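Local coordinates for protein AlyGC (Glaciecola chathamensis, PDB 5GKD) that cleaves alginate by beta-elimination, as a marine bacterial lyase of polysaccharide lyase family 6, at residues L194-F198 with K219-N223; P446-F452 with Y471-L477; R626-E631 with L685-E689. One frame throughout, in Å; residues are numbered along the deposited sequence.

Contact 1: residues L194-F198 with K219-N223; sequences LTDSF and KSGKN. With PO4 (phosphate ion), chain H.
Lys-222 folds its side chain against two residues of 194-198 at once, the ring of Phe-198 and the carboxylate of Asp-196. Its CB sits 3.6 Å from Phe-198 CE1, and the two side chains run alongside each other in the same direction. Beyond that the chain bends at each of its outer torsions (chi2 -130°, chi3 -142°), which brings the ammonium back to Asp-196. The salt bridge there is long and weak, with Lys-222 NZ 3.3 Å from Asp-196 OD1, and the Lys-222 methylenes brush the same carboxylate. Asp-196 CB in turn lies over one face of the Phe-198 ring, toward its rim, while His-163 stacks on that ring from outside the two segments. The backbones meet in a single bridge: Gly-221 N donates to Thr-195 O at 2.9 Å, and Ser-197 N to Gly-221 O at 3.0 Å. On the inner side Asn-223 ND2 donates to Ser-220 OG at 2.8 Å, the oxygen lying in the plane of the amide; Ser-220 OG is also hydrogen-bonded to Ile-187 O. Asn-223 OD1 packs 3.1 Å from Ser-197 CB and takes its hydrogen bond from Thr-199 N. The extended chain of Lys-219 leads away from 194-198 and carries NZ to O4 of a phosphate ion, probably from the crystallisation liquor, at 2.8 Å; Arg-240, one of the carbonate-pocket residues, binds the same phosphate. Stacked turns of this kind, with an asparagine bonding along the stack, are characteristic of the right-handed parallel beta-helix of pectate-lyase-like enzymes, here joining successive coils.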
loop_
_atom_site.group_PDB
_atom_site.type_symbol
_atom_site.label_atom_id
_atom_site.label_comp_id
_atom_site.label_asym_id
_atom_site.label_seq_id
_atom_site.Cartn_x
_atom_site.Cartn_y
_atom_site.Cartn_z
ATOM N N LEU A 194 -33.635 -3.361 -17.958
ATOM C CA LEU A 194 -34.944 -3.625 -18.544
ATOM C C LEU A 194 -35.520 -2.414 -19.265
ATOM O O LEU A 194 -36.601 -2.516 -19.842
ATOM C CB LEU A 194 -35.916 -4.119 -17.467
ATOM C CG LEU A 194 -35.375 -5.358 -16.753
ATOM C CD1 LEU A 194 -36.346 -5.894 -15.722
ATOM C CD2 LEU A 194 -35.055 -6.430 -17.789
ATOM N N THR A 195 -34.825 -1.285 -19.269
ATOM C CA THR A 195 -35.271 -0.152 -20.061
ATOM C C THR A 195 -34.669 -0.260 -21.455
ATOM O O THR A 195 -33.667 -0.940 -21.661
ATOM C CB THR A 195 -34.875 1.179 -19.412
ATOM O OG1 THR A 195 -33.463 1.372 -19.528
ATOM C CG2 THR A 195 -35.251 1.188 -17.937
ATOM N N ASP A 196 -35.316 0.399 -22.410
ATOM C CA ASP A 196 -34.895 0.395 -23.804
ATOM C C ASP A 196 -33.964 1.574 -24.048
ATOM O O ASP A 196 -34.355 2.728 -23.854
ATOM C CB ASP A 196 -36.094 0.490 -24.746
ATOM C CG ASP A 196 -36.953 -0.757 -24.748
ATOM O OD1 ASP A 196 -36.436 -1.854 -24.464
ATOM O OD2 ASP A 196 -38.146 -0.633 -25.060
ATOM N N SER A 197 -32.753 1.287 -24.514
ATOM C CA SER A 197 -31.769 2.320 -24.788
ATOM C C SER A 197 -31.745 2.759 -26.248
ATOM O O SER A 197 -31.570 3.947 -26.515
ATOM C CB SER A 197 -30.383 1.834 -24.353
ATOM O OG SER A 197 -29.390 2.800 -24.625
ATOM N N PHE A 198 -31.922 1.832 -27.196
ATOM C CA PHE A 198 -31.898 2.119 -28.641
ATOM C C PHE A 198 -30.557 2.689 -29.098
ATOM O O PHE A 198 -30.503 3.491 -30.019
ATOM C CB PHE A 198 -33.020 3.075 -29.054
ATOM C CG PHE A 198 -34.412 2.581 -28.738
ATOM C CD1 PHE A 198 -34.783 1.280 -28.991
ATOM C CD2 PHE A 198 -35.361 3.447 -28.230
ATOM C CE1 PHE A 198 -36.085 0.842 -28.722
ATOM C CE2 PHE A 198 -36.654 3.013 -27.957
ATOM C CZ PHE A 198 -37.010 1.706 -28.197
ATOM N N LYS A 219 -26.067 -3.967 -21.556
ATOM C CA LYS A 219 -26.827 -4.056 -20.306
ATOM C C LYS A 219 -28.089 -3.209 -20.396
ATOM O O LYS A 219 -28.403 -2.422 -19.503
ATOM C CB LYS A 219 -25.993 -3.616 -19.104
ATOM C CG LYS A 219 -24.904 -4.602 -18.652
ATOM C CD LYS A 219 -24.226 -4.102 -17.366
ATOM C CE LYS A 219 -23.225 -5.101 -16.802
ATOM N NZ LYS A 219 -22.403 -4.524 -15.702
ATOM N N SER A 220 -28.803 -3.327 -21.503
ATOM C CA SER A 220 -30.049 -2.600 -21.704
ATOM C C SER A 220 -30.734 -3.208 -22.920
ATOM O O SER A 220 -30.210 -4.137 -23.549
ATOM C CB SER A 220 -29.808 -1.107 -21.881
ATOM O OG SER A 220 -28.777 -0.874 -22.819
ATOM N N GLY A 221 -31.891 -2.652 -23.269
ATOM C CA GLY A 221 -32.752 -3.236 -24.278
ATOM C C GLY A 221 -32.655 -2.582 -25.642
ATOM O O GLY A 221 -32.436 -1.381 -25.760
ATOM N N LYS A 222 -32.825 -3.409 -26.675
ATOM C CA LYS A 222 -33.102 -2.959 -28.044
ATOM C C LYS A 222 -31.991 -2.074 -28.605
ATOM O O LYS A 222 -32.238 -1.082 -29.294
ATOM C CB LYS A 222 -34.460 -2.261 -28.119
ATOM C CG LYS A 222 -35.565 -3.061 -27.429
ATOM C CD LYS A 222 -36.784 -3.237 -28.310
ATOM C CE LYS A 222 -38.089 -3.155 -27.514
ATOM N NZ LYS A 222 -38.127 -3.982 -26.290
ATOM N N ASN A 223 -30.759 -2.446 -28.331
ATOM C CA ASN A 223 -29.628 -1.768 -28.926
ATOM C C ASN A 223 -29.227 -2.496 -30.194
ATOM O O ASN A 223 -29.602 -3.641 -30.413
ATOM C CB ASN A 223 -28.468 -1.706 -27.934
ATOM C CG ASN A 223 -28.843 -0.968 -26.667
ATOM O OD1 ASN A 223 -29.481 0.084 -26.725
ATOM N ND2 ASN A 223 -28.481 -1.531 -25.511
HETATM P P PO4 H . -20.516 -7.672 -15.289
HETATM O O1 PO4 H . -20.959 -7.422 -16.706
HETATM O O2 PO4 H . -19.180 -7.057 -15.147
HETATM O O3 PO4 H . -20.474 -9.200 -15.016
HETATM O O4 PO4 H . -21.440 -6.864 -14.409
#

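Contact 2: residues P446-F452 with Y471-L477; sequences PGDNTLF and YWVSKIL
Pro-446 lies over the ring of Tyr-471: its CA makes a CH-pi contact 4.2 Å from the ring centroid, and its CG and CD reach along toward the phenol end. The next residue, Gly-447, follows a cis peptide and accepts the backbone bond from Trp-472 N to Gly-447 O, 3.0 Å long. Asp-448 pairs in parallel with Trp-472, both side chains leaving on the same face. At Asn-449 the amide splits its work: ND2 donates to Ser-474 OG at 2.9 Å, with the hydroxyl close to the amide plane, while OD1 takes a weak bond from Lys-475 NZ at 3.3 Å. Thr-450 sets CG2 3.6 Å from Tyr-471 CD2, and Leu-451 meets Leu-477 at a right angle through their CD2 methyls. In Phe-452 a CG anti to the backbone N (chi1 -179°) swings the ring out toward 475-477, where Ile-476 O lies at its edge and Lys-475 over its face; CE stands over the ring centre, 3.8 Å from the centroid, and NZ adds a cation-pi contact. Replacing this phenylalanine with an alanine would probably leave the lysine chain without its aromatic floor, its ammonium keeping, of the contacts described, just the weak bond to Asn-449 OD1. Helix 450-457 thus lies against strand 469-473 and the start of strand 477-479, with Leu-451 packed on Leu-466 of strand 462-466 and strand 493-497 continuing the stack beyond Tyr-471 and Val-473.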
loop_
_atom_site.group_PDB
_atom_site.type_symbol
_atom_site.label_atom_id
_atom_site.label_comp_id
_atom_site.label_asym_id
_atom_site.label_seq_id
_atom_site.Cartn_x
_atom_site.Cartn_y
_atom_site.Cartn_z
ATOM N N PRO A 446 32.637 -3.545 -13.960
ATOM C CA PRO A 446 32.596 -3.433 -12.494
ATOM C C PRO A 446 33.215 -2.132 -12.044
ATOM O O PRO A 446 33.847 -1.545 -12.872
ATOM C CB PRO A 446 33.514 -4.533 -12.032
ATOM C CG PRO A 446 33.488 -5.527 -13.071
ATOM C CD PRO A 446 33.510 -4.743 -14.304
ATOM N N GLY A 447 33.062 -1.680 -10.805
ATOM C CA GLY A 447 32.359 -2.402 -9.786
ATOM C C GLY A 447 31.661 -1.721 -8.617
ATOM O O GLY A 447 31.307 -2.411 -7.694
ATOM N N ASP A 448 31.479 -0.408 -8.620
ATOM C CA ASP A 448 30.759 0.227 -7.500
ATOM C C ASP A 448 29.916 1.352 -8.123
ATOM O O ASP A 448 30.429 2.258 -8.758
ATOM C CB ASP A 448 31.566 0.691 -6.295
ATOM C CG ASP A 448 30.692 1.154 -5.147
ATOM O OD1 ASP A 448 29.539 0.725 -5.030
ATOM O OD2 ASP A 448 31.156 1.970 -4.351
ATOM N N ASN A 449 28.611 1.244 -7.968
ATOM C CA ASN A 449 27.696 2.213 -8.540
ATOM C C ASN A 449 27.692 2.208 -10.020
ATOM O O ASN A 449 27.111 3.028 -10.646
ATOM C CB ASN A 449 28.087 3.586 -8.084
ATOM C CG ASN A 449 27.551 3.911 -6.736
ATOM O OD1 ASN A 449 27.408 5.064 -6.398
ATOM N ND2 ASN A 449 27.258 2.901 -5.953
ATOM N N THR A 450 28.361 1.259 -10.585
ATOM C CA THR A 450 28.446 1.228 -12.037
ATOM C C THR A 450 27.152 0.731 -12.672
ATOM O O THR A 450 26.831 1.102 -13.806
ATOM C CB THR A 450 29.616 0.344 -12.447
ATOM O OG1 THR A 450 29.571 0.118 -13.855
ATOM C CG2 THR A 450 29.536 -0.986 -11.722
ATOM N N LEU A 451 26.407 -0.106 -11.958
ATOM C CA LEU A 451 25.122 -0.589 -12.441
ATOM C C LEU A 451 24.039 0.468 -12.250
ATOM O O LEU A 451 23.208 0.682 -13.136
ATOM C CB LEU A 451 24.772 -1.879 -11.700
ATOM C CG LEU A 451 23.711 -2.828 -12.228
ATOM C CD1 LEU A 451 24.014 -3.165 -13.659
ATOM C CD2 LEU A 451 23.712 -4.080 -11.378
ATOM N N PHE A 452 24.055 1.143 -11.099
ATOM C CA PHE A 452 23.174 2.276 -10.859
ATOM C C PHE A 452 23.292 3.316 -11.960
ATOM O O PHE A 452 22.288 3.864 -12.420
ATOM C CB PHE A 452 23.509 2.887 -9.497
ATOM C CG PHE A 452 22.641 4.054 -9.110
ATOM C CD1 PHE A 452 22.977 5.348 -9.493
ATOM C CD2 PHE A 452 21.508 3.860 -8.330
ATOM C CE1 PHE A 452 22.181 6.425 -9.134
ATOM C CE2 PHE A 452 20.709 4.931 -7.961
ATOM C CZ PHE A 452 21.048 6.219 -8.361
ATOM N N TYR A 471 29.911 -6.579 -8.975
ATOM C CA TYR A 471 29.092 -5.365 -9.014
ATOM C C TYR A 471 28.492 -5.152 -7.636
ATOM O O TYR A 471 27.546 -5.846 -7.255
ATOM C CB TYR A 471 28.004 -5.470 -10.072
ATOM C CG TYR A 471 28.553 -5.565 -11.464
ATOM C CD1 TYR A 471 28.994 -6.780 -11.975
ATOM C CD2 TYR A 471 28.642 -4.445 -12.267
ATOM C CE1 TYR A 471 29.497 -6.871 -13.246
ATOM C CE2 TYR A 471 29.152 -4.525 -13.538
ATOM C CZ TYR A 471 29.579 -5.735 -14.024
ATOM O OH TYR A 471 30.081 -5.817 -15.300
ATOM N N TRP A 472 29.049 -4.209 -6.890
ATOM C CA TRP A 472 28.570 -3.895 -5.556
ATOM C C TRP A 472 27.509 -2.809 -5.676
ATOM O O TRP A 472 27.689 -1.838 -6.415
ATOM C CB TRP A 472 29.733 -3.453 -4.660
ATOM C CG TRP A 472 30.660 -4.595 -4.369
ATOM C CD1 TRP A 472 31.677 -5.037 -5.151
ATOM C CD2 TRP A 472 30.609 -5.477 -3.238
ATOM N NE1 TRP A 472 32.279 -6.138 -4.575
ATOM C CE2 TRP A 472 31.642 -6.425 -3.400
ATOM C CE3 TRP A 472 29.796 -5.552 -2.103
ATOM C CZ2 TRP A 472 31.884 -7.430 -2.470
ATOM C CZ3 TRP A 472 30.039 -6.543 -1.180
ATOM C CH2 TRP A 472 31.076 -7.473 -1.368
ATOM N N VAL A 473 26.396 -2.984 -4.976
ATOM C CA VAL A 473 25.214 -2.160 -5.201
ATOM C C VAL A 473 24.813 -1.546 -3.871
ATOM O O VAL A 473 24.145 -2.189 -3.056
ATOM C CB VAL A 473 24.065 -2.959 -5.823
ATOM C CG1 VAL A 473 22.865 -2.070 -6.014
ATOM C CG2 VAL A 473 24.504 -3.531 -7.156
ATOM N N SER A 474 25.224 -0.301 -3.649
ATOM C CA SER A 474 24.927 0.438 -2.434
ATOM C C SER A 474 23.658 1.270 -2.536
ATOM O O SER A 474 23.241 1.856 -1.533
ATOM C CB SER A 474 26.100 1.363 -2.087
ATOM O OG SER A 474 26.520 2.075 -3.234
ATOM N N LYS A 475 23.044 1.342 -3.708
ATOM C CA LYS A 475 21.849 2.145 -3.913
ATOM C C LYS A 475 20.832 1.325 -4.686
ATOM O O LYS A 475 21.188 0.619 -5.634
ATOM C CB LYS A 475 22.173 3.436 -4.664
ATOM C CG LYS A 475 23.019 4.388 -3.840
ATOM C CD LYS A 475 23.288 5.712 -4.546
ATOM C CE LYS A 475 24.227 5.535 -5.741
ATOM N NZ LYS A 475 24.633 6.846 -6.355
ATOM N N ILE A 476 19.566 1.419 -4.269
ATOM C CA ILE A 476 18.505 0.662 -4.919
ATOM C C ILE A 476 18.499 0.952 -6.415
ATOM O O ILE A 476 18.638 2.104 -6.846
ATOM C CB ILE A 476 17.157 0.984 -4.266
ATOM C CG1 ILE A 476 17.106 0.388 -2.858
ATOM C CG2 ILE A 476 16.016 0.439 -5.087
ATOM C CD1 ILE A 476 15.824 0.709 -2.130
ATOM N N LEU A 477 18.379 -0.103 -7.213
ATOM C CA LEU A 477 18.286 0.011 -8.665
ATOM C C LEU A 477 16.811 0.126 -9.019
ATOM O O LEU A 477 16.106 -0.880 -9.094
ATOM C CB LEU A 477 18.912 -1.204 -9.336
ATOM C CG LEU A 477 20.425 -1.387 -9.457
ATOM C CD1 LEU A 477 21.204 -0.370 -8.678
ATOM C CD2 LEU A 477 20.809 -2.797 -9.056
#

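Contact 3: residues R626-E631 with L685-E689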
loop_
_atom_site.group_PDB
_atom_site.type_symbol
_atom_site.label_atom_id
_atom_site.label_comp_id
_atom_site.label_asym_id
_atom_site.label_seq_id
_atom_site.Cartn_x
_atom_site.Cartn_y
_atom_site.Cartn_z
ATOM N N ARG A 626 -6.284 -15.170 -5.773
ATOM C CA ARG A 626 -7.357 -14.397 -6.392
ATOM C C ARG A 626 -8.629 -14.790 -5.661
ATOM O O ARG A 626 -9.124 -15.908 -5.832
ATOM C CB ARG A 626 -7.481 -14.673 -7.898
ATOM C CG ARG A 626 -8.627 -13.902 -8.579
ATOM C CD ARG A 626 -8.859 -14.339 -10.036
ATOM N NE ARG A 626 -9.381 -15.704 -10.156
ATOM C CZ ARG A 626 -10.654 -16.005 -10.387
ATOM N NH1 ARG A 626 -11.534 -15.036 -10.547
ATOM N NH2 ARG A 626 -11.045 -17.272 -10.458
ATOM N N GLY A 627 -9.149 -13.891 -4.844
ATOM C CA GLY A 627 -10.272 -14.206 -3.994
ATOM C C GLY A 627 -11.604 -13.660 -4.477
ATOM O O GLY A 627 -11.680 -12.710 -5.260
ATOM N N GLY A 628 -12.661 -14.256 -3.953
ATOM C CA GLY A 628 -14.003 -13.894 -4.317
ATOM C C GLY A 628 -14.575 -14.810 -5.380
ATOM O O GLY A 628 -14.090 -15.908 -5.647
ATOM N N THR A 629 -15.636 -14.322 -6.002
ATOM C CA THR A 629 -16.471 -15.128 -6.876
ATOM C C THR A 629 -16.590 -14.499 -8.259
ATOM O O THR A 629 -17.563 -14.745 -8.966
ATOM C CB THR A 629 -17.847 -15.334 -6.241
ATOM O OG1 THR A 629 -18.440 -14.067 -5.976
ATOM C CG2 THR A 629 -17.720 -16.049 -4.915
ATOM N N ASP A 630 -15.605 -13.710 -8.664
ATOM C CA ASP A 630 -15.648 -13.100 -9.986
ATOM C C ASP A 630 -15.351 -14.117 -11.082
ATOM O O ASP A 630 -14.471 -14.971 -10.952
ATOM C CB ASP A 630 -14.656 -11.944 -10.075
ATOM C CG ASP A 630 -14.617 -11.325 -11.451
ATOM O OD1 ASP A 630 -15.574 -10.606 -11.778
ATOM O OD2 ASP A 630 -13.638 -11.552 -12.205
ATOM N N GLU A 631 -16.073 -14.001 -12.175
ATOM C CA GLU A 631 -15.834 -14.819 -13.355
ATOM C C GLU A 631 -15.558 -13.948 -14.575
ATOM O O GLU A 631 -15.932 -14.283 -15.695
ATOM C CB GLU A 631 -17.009 -15.758 -13.609
ATOM C CG GLU A 631 -17.297 -16.705 -12.454
ATOM C CD GLU A 631 -18.564 -17.520 -12.669
ATOM O OE1 GLU A 631 -19.648 -17.034 -12.282
ATOM O OE2 GLU A 631 -18.469 -18.638 -13.230
ATOM N N LEU A 685 -9.195 -24.137 -4.894
ATOM C CA LEU A 685 -9.971 -23.847 -6.070
ATOM C C LEU A 685 -11.233 -23.057 -5.792
ATOM O O LEU A 685 -11.933 -23.370 -4.890
ATOM C CB LEU A 685 -10.296 -25.141 -6.789
ATOM C CG LEU A 685 -9.096 -25.952 -7.195
ATOM C CD1 LEU A 685 -9.475 -27.354 -7.557
ATOM C CD2 LEU A 685 -8.267 -25.286 -8.276
ATOM N N THR A 686 -11.488 -22.021 -6.578
ATOM C CA THR A 686 -12.664 -21.177 -6.428
ATOM C C THR A 686 -13.652 -21.366 -7.576
ATOM O O THR A 686 -13.666 -22.366 -8.199
ATOM C CB THR A 686 -12.289 -19.688 -6.360
ATOM O OG1 THR A 686 -11.716 -19.290 -7.587
ATOM C CG2 THR A 686 -11.319 -19.417 -5.253
ATOM N N VAL A 687 -14.459 -20.371 -7.855
ATOM C CA VAL A 687 -15.406 -20.418 -8.925
ATOM C C VAL A 687 -14.760 -20.394 -10.310
ATOM O O VAL A 687 -13.591 -20.214 -10.447
ATOM C CB VAL A 687 -16.383 -19.234 -8.829
ATOM C CG1 VAL A 687 -17.087 -19.246 -7.514
ATOM C CG2 VAL A 687 -15.644 -17.927 -8.950
ATOM N N GLY A 688 -15.577 -20.582 -11.321
ATOM C CA GLY A 688 -15.187 -20.562 -12.705
ATOM C C GLY A 688 -14.577 -21.768 -13.358
ATOM O O GLY A 688 -13.896 -21.630 -14.307
ATOM N N GLU A 689 -14.831 -22.943 -12.805
ATOM C CA GLU A 689 -14.390 -24.230 -13.330
ATOM C C GLU A 689 -12.894 -24.213 -13.718
ATOM O O GLU A 689 -12.556 -24.423 -14.870
ATOM C CB GLU A 689 -15.253 -24.658 -14.511
ATOM C CG GLU A 689 -16.753 -24.748 -14.164
ATOM C CD GLU A 689 -17.649 -25.075 -15.355
ATOM O OE1 GLU A 689 -17.769 -24.249 -16.283
ATOM O OE2 GLU A 689 -18.261 -26.151 -15.363
HETATM O O HOH W 1 -11.697 -16.359 -6.843
HETATM O O HOH W 2 -10.585 -20.267 -10.452
HETATM O O HOH W 3 -13.528 -17.579 -11.775
HETATM O O HOH W 4 -18.509 -20.974 -10.971
#
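Val-687 pushes its CG2 methyl against the backbone of Thr-629, 3.6 Å from Thr-629 CA, and its CG1 lies near the threonine methyl. The two segments are loops that leave strands 622-625 and 681-685 of the second parallel beta-helix in the chain, strands separated in their sheet by 660-663. The CG of Glu-631 comes up to the same Val-687 CG2, the two side chains crossing at about a right angle, so this methyl packs against the turn 628-631. Polar joins across this pair run through water. Arg-626 starts with CG anti to its own N and then bends at chi3 (68°), turning the guanidinium back toward its own loop, where NH1 bonds Asp-630 O at 3.0 Å in the guanidinium plane and NE is held by Gly-664 O. That leaves NH2 to face 685-689: it donates to water 3 at 2.8 Å and weakly to water 2, and water 2 donates on to Val-687 O. Over the face of the guanidinium sits water 1, which donates hydrogen bonds to the carbonyls of Arg-626 and Gly-628 and accepts one from Thr-686 OG1 at 3.0 Å. These loops face the first beta-helix: Asp-630, whose OD1 is hydrogen-bonded to Ser-632 OG, touches the calcium ligand Asn-180, and Glu-631 forms salt bridges with Arg-332 and Arg-284, which probably helps to offset its negative charge. Glu-631 OE2 also accepts a hydrogen bond from water 4 at 3.2 Å, and that water accepts from Gly-688 N at 3.0 Å.

All three contacts join neighbouring or near-neighbouring coils of parallel beta-helices, and all are partly buried. Contact 1 belongs to the first helix; contacts 2 and 3 share the second, one at its beginning and one in loops turned toward the first. Contact 2 is the farthest out, about 36 Å from the chain centre, yet it buries the largest surface and relies on aromatic and aliphatic packing beside a short helix. Contact 1 combines direct backbone bonds with a weak surface salt bridge. Contact 3 lies nearest the chain centre, about 17 Å away, and replaces direct bonds with ordered water. Contacts 1 and 2 sit on opposite sides of that centre, their own centres about 60 Å apart.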